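Local coordinates for protein citrate lyase (Yersinia pestis, PDB 3QLL) that is a CitE-like member of the HpcH/HpaI aldolase and citrate lyase family, probably a magnesium-dependent lyase, at residues S47-P52 against K253-P258; D73-V78 against R107-D112; P103-I108 against Y132-K137. All blocks are in the same frame, centred on the assembly; numbering follows the deposited sequence.

Interaction 1: S47-P52 against K253-P258; sequences SWLFTP and KAAIHP
Trp48 and Ala254 face each other at the seam of a TIM barrel, where the first strand, 47-52, lies parallel to the last, 252-255, and closes the eight-stranded sheet. The short strand axes approach to 4.6 Å and diverge by 27°, the splay expected of a twisted barrel wall.

Three backbone hydrogen bonds hold the seam, and they are unequal. Trp48 N to Lys253 O is long and weak, and Ala255 N to Trp48 O is weak because it is strongly bent. The third, from Phe50 N to Ala255 O, is 3.0 Å long and nearly straight, with 173° at the hydrogen. Trp48 O also receives a CA-H contact from Ala254 CA at 3.2 Å, so this carbonyl is approached by two neighbouring groups of the facing strand.

Side chains alternate across the wall. Inside the barrel, Ala254 is small enough to sit beside the ring of Phe50, its CB 3.8 Å from Phe50 CE2 and approaching obliquely; the indole of Trp48 leads away from this strand, to the ring of Tyr132. Outside, Ser47, Lys253 and Ala255 turn to the helical shell. Ser47 and Ala255 pack on helix 261-267, and the ammonium group of Lys253 pairs with Glu241 and Asp226.

Leu49 carries the apolar packing of this outer side. Its CG is anti to the backbone N (chi1 -179°), which sends the branched end across to the facing chain. Leu49 CD2 reaches Pro258 CG at 4.2 Å, and Leu49 CD1 meets both the methyl group of Ala255 and the backbone beyond the strand end, where its closest approach is to His257 N at 3.6 Å.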
loop_
_atom_site.group_PDB
_atom_site.type_symbol
_atom_site.label_atom_id
_atom_site.label_comp_id
_atom_site.label_asym_id
_atom_site.label_seq_id
_atom_site.Cartn_x
_atom_site.Cartn_y
_atom_site.Cartn_z
ATOM N N SER A 47 -3.717 -7.187 25.404
ATOM C CA SER A 47 -5.009 -6.502 25.485
ATOM C C SER A 47 -4.910 -5.101 26.089
ATOM O O SER A 47 -4.360 -4.916 27.162
ATOM C CB SER A 47 -6.015 -7.338 26.306
ATOM O OG SER A 47 -5.408 -7.895 27.459
ATOM N N TRP A 48 -5.476 -4.136 25.402
ATOM C CA TRP A 48 -5.582 -2.778 25.910
ATOM C C TRP A 48 -7.043 -2.374 26.028
ATOM O O TRP A 48 -7.744 -2.267 25.023
ATOM C CB TRP A 48 -4.846 -1.795 24.986
ATOM C CG TRP A 48 -3.371 -2.010 24.970
ATOM C CD1 TRP A 48 -2.711 -3.139 24.560
ATOM C CD2 TRP A 48 -2.361 -1.069 25.331
ATOM N NE1 TRP A 48 -1.364 -2.965 24.665
ATOM C CE2 TRP A 48 -1.110 -1.698 25.116
ATOM C CE3 TRP A 48 -2.385 0.253 25.792
ATOM C CZ2 TRP A 48 0.110 -1.063 25.378
ATOM C CZ3 TRP A 48 -1.173 0.886 26.061
ATOM C CH2 TRP A 48 0.058 0.231 25.848
ATOM N N LEU A 49 -7.503 -2.137 27.244
ATOM C CA LEU A 49 -8.926 -1.864 27.476
ATOM C C LEU A 49 -9.179 -0.398 27.735
ATOM O O LEU A 49 -8.677 0.157 28.725
ATOM C CB LEU A 49 -9.448 -2.683 28.638
ATOM C CG LEU A 49 -10.928 -2.529 28.976
ATOM C CD1 LEU A 49 -11.947 -2.925 27.863
ATOM C CD2 LEU A 49 -11.145 -3.335 30.241
ATOM N N PHE A 50 -10.003 0.205 26.879
ATOM C CA PHE A 50 -10.453 1.584 27.067
ATOM C C PHE A 50 -11.581 1.588 28.088
ATOM O O PHE A 50 -12.575 0.911 27.907
ATOM C CB PHE A 50 -10.961 2.203 25.753
ATOM C CG PHE A 50 -9.890 2.563 24.775
ATOM C CD1 PHE A 50 -9.126 3.715 24.949
ATOM C CD2 PHE A 50 -9.660 1.770 23.646
ATOM C CE1 PHE A 50 -8.147 4.058 24.033
ATOM C CE2 PHE A 50 -8.680 2.120 22.718
ATOM C CZ PHE A 50 -7.924 3.261 22.918
ATOM N N THR A 51 -11.415 2.347 29.163
ATOM C CA THR A 51 -12.548 2.649 30.022
ATOM C C THR A 51 -12.617 4.153 30.320
ATOM O O THR A 51 -11.618 4.778 30.704
ATOM C CB THR A 51 -12.475 1.850 31.364
ATOM O OG1 THR A 51 -11.185 2.016 31.973
ATOM C CG2 THR A 51 -12.683 0.376 31.097
ATOM N N PRO A 52 -13.814 4.730 30.147
ATOM C CA PRO A 52 -14.057 6.157 30.362
ATOM C C PRO A 52 -13.770 6.504 31.803
ATOM O O PRO A 52 -14.000 5.667 32.682
ATOM C CB PRO A 52 -15.539 6.325 30.037
ATOM C CG PRO A 52 -16.120 4.949 30.163
ATOM C CD PRO A 52 -15.030 4.020 29.727
ATOM N N LYS A 253 -4.217 -6.047 20.640
ATOM C CA LYS A 253 -5.443 -5.470 20.129
ATOM C C LYS A 253 -6.214 -4.743 21.251
ATOM O O LYS A 253 -6.317 -5.241 22.379
ATOM C CB LYS A 253 -6.318 -6.568 19.487
ATOM C CG LYS A 253 -7.632 -6.113 18.887
ATOM C CD LYS A 253 -8.305 -7.259 18.110
ATOM C CE LYS A 253 -9.623 -6.816 17.449
ATOM N NZ LYS A 253 -9.424 -5.818 16.357
ATOM N N ALA A 254 -6.747 -3.567 20.920
ATOM C CA ALA A 254 -7.536 -2.795 21.869
ATOM C C ALA A 254 -8.933 -3.363 22.039
ATOM O O ALA A 254 -9.410 -4.207 21.253
ATOM C CB ALA A 254 -7.610 -1.321 21.443
ATOM N N ALA A 255 -9.638 -2.839 23.025
ATOM C CA ALA A 255 -10.937 -3.385 23.363
ATOM C C ALA A 255 -11.751 -2.272 23.982
ATOM O O ALA A 255 -11.198 -1.349 24.554
ATOM C CB ALA A 255 -10.799 -4.584 24.327
ATOM N N ILE A 256 -13.068 -2.381 23.902
ATOM C CA ILE A 256 -13.920 -1.318 24.404
ATOM C C ILE A 256 -14.931 -1.922 25.363
ATOM O O ILE A 256 -15.807 -1.225 25.855
ATOM C CB ILE A 256 -14.647 -0.558 23.251
ATOM C CG1 ILE A 256 -14.889 -1.470 22.049
ATOM C CG2 ILE A 256 -13.830 0.641 22.803
ATOM C CD1 ILE A 256 -16.057 -2.396 22.196
ATOM N N HIS A 257 -14.752 -3.206 25.673
ATOM C CA HIS A 257 -15.607 -3.911 26.630
ATOM C C HIS A 257 -14.882 -5.136 27.203
ATOM O O HIS A 257 -14.242 -5.881 26.454
ATOM C CB HIS A 257 -16.913 -4.345 25.947
ATOM C CG HIS A 257 -17.957 -4.839 26.901
ATOM N ND1 HIS A 257 -17.780 -5.961 27.682
ATOM C CD2 HIS A 257 -19.189 -4.360 27.202
ATOM C CE1 HIS A 257 -18.859 -6.153 28.422
ATOM N NE2 HIS A 257 -19.729 -5.197 28.148
ATOM N N PRO A 258 -14.932 -5.321 28.534
ATOM C CA PRO A 258 -14.200 -6.397 29.223
ATOM C C PRO A 258 -14.534 -7.823 28.730
ATOM O O PRO A 258 -13.732 -8.735 28.927
ATOM C CB PRO A 258 -14.641 -6.235 30.687
ATOM C CG PRO A 258 -15.061 -4.803 30.821
ATOM C CD PRO A 258 -15.662 -4.451 29.478
#

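Interaction 2: D73-V78 against R107-D112; sequences DLEDSV and RINGLD
A salt-bridge network of Asp73, Glu75 and Arg107 joins two neighbouring loops at the C-terminal end of the barrel strands, the end where TIM-barrel enzymes carry their active sites. Arg107 is a predicted substrate-binding residue, and the contact appears to fix its guanidinium group.

Asp73 and Arg107 run side by side, and the arginine grips the carboxylate side-on with two nitrogens. Arg107 NE donates to Asp73 OD1 at 2.5 Å, with the oxygen in the guanidinium plane, and Arg107 NH2 donates to Asp73 OD2 at 2.7 Å. A bend at chi3 (80°) turns the end of the arginine into this grip. The carboxylate itself is rotated 55° from the guanidinium, and each oxygen takes a second donor from the opposite face: Glu75 N reaches Asp73 OD1, making an Asx turn, and Ser77 OG reaches Asp73 OD2 at 2.8 Å. Four donors thus hold the short aspartate chain in a fixed rotation.

Glu75 meets the arginine differently. The extended chain of Glu75 carries Glu75 OE1 over the centre of one guanidinium face, 3.4 Å from Arg107 CZ, with the two planes nearly perpendicular; this is a long, weak ion pair, since no N-H points at the oxygen.

Backbone and amide bonds tie the loops together. Leu74 N donates to Arg107 O at 2.9 Å, continuing the strand pairing, and Asn109 ND2 reaches Leu74 O at 3.0 Å from above the carbonyl plane. The asparagine suits this place because its amide has both donor and acceptor to offer: ND2 also bonds Asp119 of helix 114-125, and OD1 accepts from Lys83 at the start of helix 83-91. Behind the loops, Ile108 packs on helix 114-125 and strand 132-135, while Arg107 touches Phe50 of strand 47-52.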
loop_
_atom_site.group_PDB
_atom_site.type_symbol
_atom_site.label_atom_id
_atom_site.label_comp_id
_atom_site.label_asym_id
_atom_site.label_seq_id
_atom_site.Cartn_x
_atom_site.Cartn_y
_atom_site.Cartn_z
ATOM N N ASP A 73 -9.797 6.728 29.775
ATOM C CA ASP A 73 -10.076 7.507 28.584
ATOM C C ASP A 73 -10.732 8.834 28.924
ATOM O O ASP A 73 -11.808 8.863 29.509
ATOM C CB ASP A 73 -10.938 6.689 27.608
ATOM C CG ASP A 73 -11.114 7.372 26.268
ATOM O OD1 ASP A 73 -10.191 8.103 25.811
ATOM O OD2 ASP A 73 -12.135 7.070 25.621
ATOM N N LEU A 74 -10.112 9.918 28.458
ATOM C CA LEU A 74 -10.667 11.257 28.596
ATOM C C LEU A 74 -11.342 11.742 27.324
ATOM O O LEU A 74 -11.899 12.834 27.306
ATOM C CB LEU A 74 -9.583 12.248 28.995
ATOM C CG LEU A 74 -8.893 12.024 30.338
ATOM C CD1 LEU A 74 -7.763 13.040 30.498
ATOM C CD2 LEU A 74 -9.913 12.045 31.521
ATOM N N GLU A 75 -11.261 10.965 26.247
ATOM C CA GLU A 75 -11.672 11.477 24.942
ATOM C C GLU A 75 -13.093 11.060 24.551
ATOM O O GLU A 75 -14.057 11.487 25.167
ATOM C CB GLU A 75 -10.707 11.079 23.831
ATOM C CG GLU A 75 -10.867 11.965 22.608
ATOM C CD GLU A 75 -10.106 11.427 21.437
ATOM O OE1 GLU A 75 -9.621 10.293 21.576
ATOM O OE2 GLU A 75 -9.966 12.131 20.402
ATOM N N ASP A 76 -13.200 10.183 23.549
ATOM C CA ASP A 76 -14.449 10.008 22.789
ATOM C C ASP A 76 -15.557 9.344 23.581
ATOM O O ASP A 76 -16.727 9.488 23.251
ATOM C CB ASP A 76 -14.205 9.277 21.455
ATOM C CG ASP A 76 -13.864 10.237 20.305
ATOM O OD1 ASP A 76 -14.212 11.435 20.404
ATOM O OD2 ASP A 76 -13.236 9.805 19.308
ATOM N N SER A 77 -15.191 8.657 24.652
ATOM C CA SER A 77 -16.190 8.063 25.530
ATOM C C SER A 77 -16.741 9.099 26.527
ATOM O O SER A 77 -17.856 8.964 27.026
ATOM C CB SER A 77 -15.576 6.869 26.263
ATOM O OG SER A 77 -14.473 7.265 27.058
ATOM N N VAL A 78 -15.957 10.135 26.794
ATOM C CA VAL A 78 -16.350 11.213 27.695
ATOM C C VAL A 78 -17.011 12.352 26.917
ATOM O O VAL A 78 -16.450 12.851 25.942
ATOM C CB VAL A 78 -15.141 11.768 28.471
ATOM C CG1 VAL A 78 -15.604 12.817 29.460
ATOM C CG2 VAL A 78 -14.433 10.658 29.202
ATOM N N ARG A 107 -5.397 7.950 27.946
ATOM C CA ARG A 107 -5.628 8.674 26.722
ATOM C C ARG A 107 -6.221 10.046 26.999
ATOM O O ARG A 107 -7.392 10.185 27.423
ATOM C CB ARG A 107 -6.542 7.904 25.785
ATOM C CG ARG A 107 -6.848 8.732 24.549
ATOM C CD ARG A 107 -7.475 7.898 23.462
ATOM N NE ARG A 107 -8.904 7.680 23.708
ATOM C CZ ARG A 107 -9.717 7.088 22.840
ATOM N NH1 ARG A 107 -9.245 6.579 21.710
ATOM N NH2 ARG A 107 -10.987 6.926 23.140
ATOM N N ILE A 108 -5.417 11.070 26.740
ATOM C CA ILE A 108 -5.888 12.443 26.880
ATOM C C ILE A 108 -6.583 12.845 25.614
ATOM O O ILE A 108 -6.560 12.130 24.617
ATOM C CB ILE A 108 -4.735 13.406 27.151
ATOM C CG1 ILE A 108 -3.738 13.367 25.994
ATOM C CG2 ILE A 108 -4.024 13.024 28.430
ATOM C CD1 ILE A 108 -2.584 14.309 26.151
ATOM N N ASN A 109 -7.202 14.003 25.648
ATOM C CA ASN A 109 -7.786 14.555 24.448
ATOM C C ASN A 109 -6.718 15.104 23.482
ATOM O O ASN A 109 -5.534 15.262 23.834
ATOM C CB ASN A 109 -8.787 15.637 24.814
ATOM C CG ASN A 109 -9.988 15.069 25.581
ATOM O OD1 ASN A 109 -10.990 14.695 24.965
ATOM N ND2 ASN A 109 -9.898 15.022 26.925
ATOM N N GLY A 110 -7.114 15.317 22.233
ATOM C CA GLY A 110 -6.150 15.771 21.242
ATOM C C GLY A 110 -5.441 17.076 21.608
ATOM O O GLY A 110 -6.005 17.958 22.273
ATOM N N LEU A 111 -4.170 17.156 21.213
ATOM C CA LEU A 111 -3.355 18.354 21.406
ATOM C C LEU A 111 -3.969 19.586 20.754
ATOM O O LEU A 111 -3.779 20.728 21.203
ATOM C CB LEU A 111 -1.978 18.129 20.848
ATOM C CG LEU A 111 -0.873 17.978 21.872
ATOM C CD1 LEU A 111 0.395 17.596 21.102
ATOM C CD2 LEU A 111 -0.672 19.301 22.621
ATOM N N ASP A 112 -4.737 19.341 19.704
ATOM C CA ASP A 112 -5.389 20.419 19.009
ATOM C C ASP A 112 -6.788 20.704 19.606
ATOM O O ASP A 112 -7.580 21.384 18.965
ATOM C CB ASP A 112 -5.499 20.092 17.530
ATOM C CG ASP A 112 -6.223 18.780 17.270
ATOM O OD1 ASP A 112 -6.343 17.953 18.207
ATOM O OD2 ASP A 112 -6.627 18.554 16.104
#

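Interaction 3: P103-I108 against Y132-K137; sequences PLALRI and YLVLPK
Strands 104-107 and 132-135 run parallel, their axes 4.5 Å apart, and a ladder of backbone hydrogen bonds joins them: Tyr132 N to Leu104 O, Leu106 N to Tyr132 O (2.7 Å), Val134 N to Leu106 O (2.8 Å) and a weak one from Ile108 N to Val134 O. They are the two strands of a beta-alpha-beta crossover through helix 114-125.

Towards the barrel interior, Ala105 CB sits 3.7 Å from Tyr132 CB, and Val134 rests its CG2 on the same alanine and its CB against the aliphatic base of Arg107. Tyr132 OH bonds to Thr42. On the helix side, Leu133 CD1 meets Ile108 CG2 at 3.7 Å, the two chains crossing at about a right angle. Ile108 holds CG1 between its backbone N and carbonyl carbon (chi1 60°), from where Ile108 CD1 reaches Leu135 CD1 at 4.1 Å.

At the strand ends Pro136 meets Ile108 O with CG and CD, Pro136 CD at 3.1 Å, and also touches Glu165, a predicted magnesium ligand. Arg107 is met through its carbon chain, by Val134 and by Pro136 CD at 4.1 Å from Arg107 CG, while its guanidinium pairs with Asp73, consistent with its predicted place in the substrate site.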
loop_
_atom_site.group_PDB
_atom_site.type_symbol
_atom_site.label_atom_id
_atom_site.label_comp_id
_atom_site.label_asym_id
_atom_site.label_seq_id
_atom_site.Cartn_x
_atom_site.Cartn_y
_atom_site.Cartn_z
ATOM N N PRO A 103 0.019 -2.133 34.971
ATOM C CA PRO A 103 0.372 -0.920 34.218
ATOM C C PRO A 103 -0.863 -0.152 33.742
ATOM O O PRO A 103 -1.896 -0.751 33.408
ATOM C CB PRO A 103 1.166 -1.467 33.034
ATOM C CG PRO A 103 0.623 -2.824 32.817
ATOM C CD PRO A 103 0.253 -3.355 34.184
ATOM N N LEU A 104 -0.751 1.172 33.746
ATOM C CA LEU A 104 -1.893 2.031 33.524
ATOM C C LEU A 104 -1.631 2.968 32.358
ATOM O O LEU A 104 -0.541 3.530 32.233
ATOM C CB LEU A 104 -2.161 2.839 34.783
ATOM C CG LEU A 104 -3.449 3.649 34.805
ATOM C CD1 LEU A 104 -4.638 2.723 34.641
ATOM C CD2 LEU A 104 -3.547 4.397 36.111
ATOM N N ALA A 105 -2.631 3.150 31.507
ATOM C CA ALA A 105 -2.502 4.068 30.374
ATOM C C ALA A 105 -3.499 5.198 30.518
ATOM O O ALA A 105 -4.545 5.033 31.157
ATOM C CB ALA A 105 -2.710 3.328 29.037
ATOM N N LEU A 106 -3.158 6.366 29.990
ATOM C CA LEU A 106 -4.123 7.462 29.966
ATOM C C LEU A 106 -4.230 8.055 28.561
ATOM O O LEU A 106 -3.297 8.650 28.070
ATOM C CB LEU A 106 -3.710 8.556 30.955
ATOM C CG LEU A 106 -4.559 9.830 30.998
ATOM C CD1 LEU A 106 -5.988 9.631 31.559
ATOM C CD2 LEU A 106 -3.831 10.912 31.791
ATOM N N ARG A 107 -5.397 7.950 27.946
ATOM C CA ARG A 107 -5.628 8.674 26.722
ATOM C C ARG A 107 -6.221 10.046 26.999
ATOM O O ARG A 107 -7.392 10.185 27.423
ATOM C CB ARG A 107 -6.542 7.904 25.785
ATOM C CG ARG A 107 -6.848 8.732 24.549
ATOM C CD ARG A 107 -7.475 7.898 23.462
ATOM N NE ARG A 107 -8.904 7.680 23.708
ATOM C CZ ARG A 107 -9.717 7.088 22.840
ATOM N NH1 ARG A 107 -9.245 6.579 21.710
ATOM N NH2 ARG A 107 -10.987 6.926 23.140
ATOM N N ILE A 108 -5.417 11.070 26.740
ATOM C CA ILE A 108 -5.888 12.443 26.880
ATOM C C ILE A 108 -6.583 12.845 25.614
ATOM O O ILE A 108 -6.560 12.130 24.617
ATOM C CB ILE A 108 -4.735 13.406 27.151
ATOM C CG1 ILE A 108 -3.738 13.367 25.994
ATOM C CG2 ILE A 108 -4.024 13.024 28.430
ATOM C CD1 ILE A 108 -2.584 14.309 26.151
ATOM N N TYR A 132 1.698 4.948 30.517
ATOM C CA TYR A 132 1.521 5.180 29.102
ATOM C C TYR A 132 0.626 6.365 28.897
ATOM O O TYR A 132 -0.472 6.418 29.437
ATOM C CB TYR A 132 0.918 3.963 28.403
ATOM C CG TYR A 132 1.800 2.758 28.404
ATOM C CD1 TYR A 132 2.943 2.699 27.605
ATOM C CD2 TYR A 132 1.523 1.684 29.239
ATOM C CE1 TYR A 132 3.751 1.581 27.617
ATOM C CE2 TYR A 132 2.328 0.565 29.269
ATOM C CZ TYR A 132 3.440 0.517 28.457
ATOM O OH TYR A 132 4.226 -0.608 28.490
ATOM N N LEU A 133 1.095 7.333 28.127
ATOM C CA LEU A 133 0.273 8.440 27.724
ATOM C C LEU A 133 -0.179 8.186 26.292
ATOM O O LEU A 133 0.633 8.125 25.387
ATOM C CB LEU A 133 1.056 9.749 27.800
ATOM C CG LEU A 133 0.090 10.917 27.602
ATOM C CD1 LEU A 133 -1.044 10.825 28.627
ATOM C CD2 LEU A 133 0.776 12.255 27.651
ATOM N N VAL A 134 -1.476 8.015 26.089
ATOM C CA VAL A 134 -2.017 7.679 24.778
ATOM C C VAL A 134 -2.543 8.944 24.094
ATOM O O VAL A 134 -3.423 9.614 24.604
ATOM C CB VAL A 134 -3.146 6.599 24.873
ATOM C CG1 VAL A 134 -3.657 6.197 23.502
ATOM C CG2 VAL A 134 -2.638 5.383 25.624
ATOM N N LEU A 135 -1.933 9.300 22.969
ATOM C CA LEU A 135 -2.276 10.526 22.267
ATOM C C LEU A 135 -3.117 10.248 21.015
ATOM O O LEU A 135 -2.621 9.619 20.069
ATOM C CB LEU A 135 -1.005 11.277 21.881
ATOM C CG LEU A 135 -1.299 12.584 21.146
ATOM C CD1 LEU A 135 -1.919 13.570 22.152
ATOM C CD2 LEU A 135 -0.040 13.142 20.437
ATOM N N PRO A 136 -4.372 10.732 20.986
ATOM C CA PRO A 136 -5.262 10.563 19.831
ATOM C C PRO A 136 -4.832 11.417 18.669
ATOM O O PRO A 136 -4.159 12.449 18.855
ATOM C CB PRO A 136 -6.627 11.077 20.346
ATOM C CG PRO A 136 -6.297 11.992 21.385
ATOM C CD PRO A 136 -5.031 11.493 22.053
ATOM N N LYS A 137 -5.227 10.983 17.483
ATOM C CA LYS A 137 -4.982 11.742 16.275
ATOM C C LYS A 137 -3.518 12.186 16.135
ATOM O O LYS A 137 -3.242 13.343 15.828
ATOM C CB LYS A 137 -5.927 12.948 16.211
ATOM C CG LYS A 137 -6.513 13.171 14.837
ATOM C CD LYS A 137 -7.283 14.488 14.730
ATOM C CE LYS A 137 -7.902 14.659 13.338
ATOM N NZ LYS A 137 -8.793 13.523 12.911
#

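All three contacts belong to one barrel: interaction 1 closes its wall between first and last strands, interaction 3 joins the third and fourth, and interaction 2 links the loops after the second and third, at the C-terminal end. Arg107, shared by interactions 2 and 3, also meets interaction 1 where its NH1 lies 3.6 Å from Phe50 CE1. Inside the barrel, Trp48 CH2 approaches Tyr132 CD2 at 4.0 Å. Pro136 of interaction 3 packs its CB against Glu75 OE1 at 3.3 Å. Around the predicted magnesium site, the side chain of Asp76 comes within about 4 Å of that of Asp192, and the side chain of Glu75 within about 5 Å of that of Glu165.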